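Spermidine synthase (Corynebacterium glutamicum ATCC 13032, PDB 3GJY) probably transfers an aminopropyl group from decarboxylated S-adenosylmethionine to putrescine, making spermidine, on a Rossmann-like fold shared with AdoMet-dependent methyltransferases. Local coordinates at residues Asp161-Asp166 against Gly194-Cys200; Tyr70-Ile74 against Gly238-Leu242. All coordinates share one frame; numbering follows the deposited sequence. Where two conformers were deposited one is given.

Contact 1. Residues Asp161-Asp166 against Gly194-Cys200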
# COMPACT_ATOMS: atom_id res chain seq x y z
N ASP A 161 4.49 13.26 -1.69
CA ASP A 161 5.36 12.73 -2.75
C ASP A 161 5.01 11.34 -3.15
O ASP A 161 5.27 10.95 -4.30
CB ASP A 161 6.80 12.79 -2.27
CG ASP A 161 7.17 14.19 -1.90
OD1 ASP A 161 7.21 15.07 -2.78
OD2 ASP A 161 7.37 14.46 -0.71
N VAL A 162 4.43 10.57 -2.22
CA VAL A 162 4.08 9.18 -2.45
C VAL A 162 2.77 8.94 -1.74
O VAL A 162 2.60 9.38 -0.61
CB VAL A 162 5.17 8.21 -1.84
CG1 VAL A 162 4.79 6.78 -2.13
CG2 VAL A 162 6.58 8.53 -2.38
N ILE A 163 1.88 8.19 -2.38
CA ILE A 163 0.67 7.67 -1.73
C ILE A 163 0.73 6.14 -1.82
O ILE A 163 0.92 5.60 -2.89
CB ILE A 163 -0.60 8.17 -2.46
CG1 ILE A 163 -0.75 9.70 -2.32
CG2 ILE A 163 -1.88 7.46 -2.00
CD1 ILE A 163 -1.69 10.30 -3.36
N ILE A 164 0.56 5.48 -0.67
CA ILE A 164 0.46 4.03 -0.57
C ILE A 164 -0.97 3.71 -0.13
O ILE A 164 -1.38 4.14 0.95
CB ILE A 164 1.49 3.45 0.43
CG1 ILE A 164 2.93 3.86 -0.00
CG2 ILE A 164 1.33 1.92 0.51
CD1 ILE A 164 4.03 3.42 0.87
N ARG A 165 -1.70 2.98 -0.96
CA ARG A 165 -3.07 2.56 -0.61
C ARG A 165 -3.01 1.11 -0.14
O ARG A 165 -2.60 0.20 -0.89
CB ARG A 165 -4.03 2.62 -1.80
CG ARG A 165 -5.46 2.51 -1.36
CD ARG A 165 -6.38 2.07 -2.50
NE ARG A 165 -6.12 0.69 -2.88
CZ ARG A 165 -6.49 0.17 -4.04
NH1 ARG A 165 -7.12 0.91 -4.95
NH2 ARG A 165 -6.20 -1.09 -4.31
N ASP A 166 -3.43 0.88 1.10
CA ASP A 166 -3.48 -0.48 1.66
C ASP A 166 -4.65 -0.53 2.60
O ASP A 166 -4.51 -0.56 3.82
CB ASP A 166 -2.16 -0.84 2.35
CG ASP A 166 -2.10 -2.30 2.79
OD1 ASP A 166 -2.83 -3.10 2.21
OD2 ASP A 166 -1.32 -2.62 3.73
N GLY A 194 5.20 12.39 -8.83
CA GLY A 194 5.20 11.55 -7.63
C GLY A 194 4.64 10.16 -7.89
O GLY A 194 4.20 9.86 -8.99
N LEU A 195 4.63 9.34 -6.85
CA LEU A 195 4.29 7.93 -6.98
C LEU A 195 3.02 7.57 -6.27
O LEU A 195 2.86 7.88 -5.10
CB LEU A 195 5.44 7.06 -6.46
CG LEU A 195 5.23 5.55 -6.40
CD1 LEU A 195 5.16 5.02 -7.83
CD2 LEU A 195 6.43 4.89 -5.63
N TYR A 196 2.13 6.86 -6.97
CA TYR A 196 1.00 6.15 -6.38
C TYR A 196 1.30 4.65 -6.39
O TYR A 196 1.64 4.09 -7.43
CB TYR A 196 -0.29 6.48 -7.17
CG TYR A 196 -1.48 5.64 -6.76
CD1 TYR A 196 -2.38 6.09 -5.80
CD2 TYR A 196 -1.68 4.40 -7.34
CE1 TYR A 196 -3.47 5.32 -5.43
CE2 TYR A 196 -2.78 3.60 -6.98
CZ TYR A 196 -3.68 4.08 -6.01
OH TYR A 196 -4.76 3.34 -5.61
N VAL A 197 1.12 4.00 -5.24
CA VAL A 197 1.37 2.55 -5.09
C VAL A 197 0.18 1.96 -4.34
O VAL A 197 -0.16 2.47 -3.28
CB VAL A 197 2.59 2.25 -4.18
CG1 VAL A 197 2.77 0.74 -4.00
CG2 VAL A 197 3.84 2.87 -4.72
N ALA A 198 -0.40 0.88 -4.85
CA ALA A 198 -1.53 0.25 -4.17
C ALA A 198 -1.36 -1.24 -4.02
O ALA A 198 -0.95 -1.95 -4.95
CB ALA A 198 -2.85 0.53 -4.92
N ASN A 199 -1.74 -1.73 -2.85
CA ASN A 199 -1.94 -3.16 -2.66
C ASN A 199 -3.33 -3.55 -3.18
O ASN A 199 -4.33 -2.94 -2.79
CB ASN A 199 -1.82 -3.51 -1.19
CG ASN A 199 -1.97 -4.97 -0.91
OD1 ASN A 199 -1.68 -5.82 -1.77
ND2 ASN A 199 -2.40 -5.29 0.31
N CYS A 200 -3.38 -4.50 -4.10
CA CYS A 200 -4.66 -4.96 -4.66
C CYS A 200 -4.73 -6.46 -4.46
O CYS A 200 -3.89 -7.21 -4.94
CB CYS A 200 -4.76 -4.58 -6.15
SG CYS A 200 -6.13 -5.30 -7.04
O HOH W 1 -5.69 -1.34 -0.88

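Contact 2. Residues Tyr70-Ile74 against Gly238-Leu242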
# COMPACT_ATOMS: atom_id res chain seq x y z
N TYR A 70 3.57 -8.94 0.39
CA TYR A 70 3.19 -7.76 -0.38
C TYR A 70 3.84 -6.50 0.20
O TYR A 70 4.05 -5.54 -0.52
CB TYR A 70 1.66 -7.58 -0.47
CG TYR A 70 1.03 -6.92 0.75
CD1 TYR A 70 0.97 -5.52 0.88
CD2 TYR A 70 0.44 -7.70 1.75
CE1 TYR A 70 0.39 -4.91 1.98
CE2 TYR A 70 -0.16 -7.09 2.86
CZ TYR A 70 -0.17 -5.71 2.98
OH TYR A 70 -0.77 -5.11 4.06
N MSE A 71 4.10 -6.48 1.51
CA MSE A 71 4.81 -5.31 2.12
C MSE A 71 6.23 -5.23 1.64
O MSE A 71 6.74 -4.14 1.33
CB MSE A 71 4.77 -5.39 3.65
CG MSE A 71 3.40 -5.22 4.28
SE MSE A 71 3.55 -5.03 6.19
CE MSE A 71 1.67 -5.08 6.57
N ARG A 72 6.87 -6.41 1.51
CA ARG A 72 8.21 -6.45 0.93
C ARG A 72 8.18 -5.91 -0.51
O ARG A 72 9.14 -5.22 -0.94
CB ARG A 72 8.74 -7.88 0.92
CG ARG A 72 8.89 -8.44 2.32
CD ARG A 72 9.29 -9.91 2.27
NE ARG A 72 10.65 -10.11 1.79
CZ ARG A 72 11.71 -10.18 2.59
NH1 ARG A 72 11.60 -10.05 3.91
NH2 ARG A 72 12.90 -10.37 2.06
N TRP A 73 7.13 -6.25 -1.25
CA TRP A 73 7.03 -5.81 -2.66
C TRP A 73 6.83 -4.31 -2.77
O TRP A 73 7.47 -3.65 -3.60
CB TRP A 73 5.93 -6.57 -3.40
CG TRP A 73 6.10 -8.06 -3.33
CD1 TRP A 73 7.23 -8.76 -3.01
CD2 TRP A 73 5.10 -9.02 -3.61
NE1 TRP A 73 6.99 -10.12 -3.03
CE2 TRP A 73 5.68 -10.31 -3.42
CE3 TRP A 73 3.76 -8.94 -4.03
CZ2 TRP A 73 4.96 -11.49 -3.60
CZ3 TRP A 73 3.04 -10.15 -4.22
CH2 TRP A 73 3.65 -11.39 -4.01
N ILE A 74 5.95 -3.76 -1.91
CA ILE A 74 5.80 -2.29 -1.85
C ILE A 74 7.16 -1.65 -1.48
O ILE A 74 7.57 -0.66 -2.11
CB ILE A 74 4.71 -1.87 -0.86
CG1 ILE A 74 3.35 -2.32 -1.40
CG2 ILE A 74 4.74 -0.37 -0.63
CD1 ILE A 74 2.22 -2.21 -0.36
N GLY A 238 -4.30 -13.77 -4.55
CA GLY A 238 -3.02 -13.19 -4.23
C GLY A 238 -3.03 -11.68 -4.28
O GLY A 238 -4.09 -11.04 -4.36
N ASN A 239 -1.84 -11.12 -4.20
CA ASN A 239 -1.69 -9.68 -4.18
C ASN A 239 -0.97 -9.26 -5.41
O ASN A 239 -0.02 -9.94 -5.86
CB ASN A 239 -0.85 -9.22 -2.98
CG ASN A 239 -1.51 -9.51 -1.69
OD1 ASN A 239 -1.42 -10.63 -1.18
ND2 ASN A 239 -2.22 -8.52 -1.13
N ILE A 240 -1.38 -8.10 -5.92
CA ILE A 240 -0.65 -7.45 -6.99
C ILE A 240 -0.46 -5.99 -6.56
O ILE A 240 -1.40 -5.34 -6.10
CB ILE A 240 -1.39 -7.60 -8.37
CG1 ILE A 240 -0.59 -6.95 -9.50
CG2 ILE A 240 -2.83 -7.08 -8.28
CD1 ILE A 240 -1.08 -7.36 -10.89
N ILE A 241 0.76 -5.50 -6.69
CA ILE A 241 1.08 -4.11 -6.37
C ILE A 241 0.96 -3.30 -7.67
O ILE A 241 1.64 -3.59 -8.66
CB ILE A 241 2.51 -4.00 -5.82
CG1 ILE A 241 2.72 -4.90 -4.57
CG2 ILE A 241 2.82 -2.52 -5.52
CD1 ILE A 241 1.66 -4.81 -3.50
N LEU A 242 0.07 -2.31 -7.66
CA LEU A 242 -0.20 -1.44 -8.81
C LEU A 242 0.47 -0.11 -8.60
O LEU A 242 0.26 0.54 -7.56
CB LEU A 242 -1.72 -1.23 -8.91
CG LEU A 242 -2.58 -2.51 -8.84
CD1 LEU A 242 -4.06 -2.12 -8.92
CD2 LEU A 242 -2.23 -3.48 -9.98

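Contact 1. Residues Asp161-Asp166 against Gly194-Cys200
Adjacent parallel strands at the centre of the Rossmann-like sheet of the AdoMet-dependent methyltransferase fold meet where Ile163 and Arg165 bond to Leu195 and Val197. The strand axes run 8° apart, and five main-chain hydrogen bonds alternate between the strands, from Leu195 N to Asp161 O at one end to Asn199 N to Arg165 O at the other. Val162, Ile164, Leu195 and Val197 share one face; Ile163, Arg165, Tyr196 and Ala198 share the other.

On that second face Ile163 CG2 lies 4.1 Å from Tyr196 CD1. The Arg165 chain bends at its third torsion, folding the guanidinium back over Ala198, whose CB sits 3.6 Å above its plane, displaced toward the rim. The guanidinium stands at 86° to the Tyr196 ring. Asn199 O lies near the guanidinium plane and accepts from Arg165 NH2 at 3.0 Å, the donor standing above the carbonyl plane; Arg165 NE donates to a water that in turn lies 2.8 Å from Asn199 O. Arg165 NH1 pairs with Glu212.

Just beyond strand 162-165, Asp166 OD1 receives a nearly straight bond (173°) from Asn199 ND2, 2.9 Å away and above the carboxylate plane. Asp166 OD2 bonds Tyr70 OH, and Asn199 OD1 accepts from Asn239. Several directed bonds on each group probably fix the rotation of the Arg165 guanidinium and of the Asp166 side chain.

Contact 2. Residues Tyr70-Ile74 against Gly238-Leu242
Helix segment 70-74 and strand segment 238-242 run nearly parallel, their directions 14° apart and their axes 8.9 Å from each other at closest approach, with Tyr70 facing Asn239 and Ile74 facing Ile241. This is helix-on-sheet packing in the alpha/beta fold: helix 69-85 lies against one face of the mixed sheet, and alternate strand residues, Asn239 and Ile241, point toward it.

Ile241 makes most of the apolar contact. Its CD1 reaches Ile74 CG1 at 3.7 Å, the two side chains crossing at about a right angle, while Ile241 CG1 meets Trp73 CB at 3.8 Å. Asn239 touches both aromatic residues, with Asn239 CG 3.9 Å from Tyr70 CB. The amide and phenol planes are 19° apart, but the side chains meet obliquely, without stacking; against the indole the amide is turned steeply. With chi1 at 81°, Tyr70 CG sits between its own backbone N and carbonyl carbon, which carries the phenol away from the strand, toward Asp166. Asn239 ND2 is likewise engaged elsewhere, by Asn199. At the far end of the indole, the six-membered ring turns its edge to the strand backbone, and Trp73 CZ3 lies 3.5 Å from Asn239 O, near the ring plane.

In the fold
Both contacts are buried, with centres 11 Å apart, and both involve the same mixed sheet, in which strands 194-202 and 238-245 are antiparallel neighbours. Contact 1 works within the sheet, through main-chain bonds and a polar cluster at the C-terminal end of strand 160-165; contact 2 lays helix 69-85 over one face of it by apolar and aromatic packing together with the Asn239 amide, whose polar end turns to Asn199. The larger buried surface of contact 1, 548 Å² against 265 Å², agrees with its closer axes. They join directly: Ala198 N and Leu242 O lie 2.8 Å apart in a probable hydrogen bond, and Val197 CG1 packs 3.6 Å from Ile241 CG2.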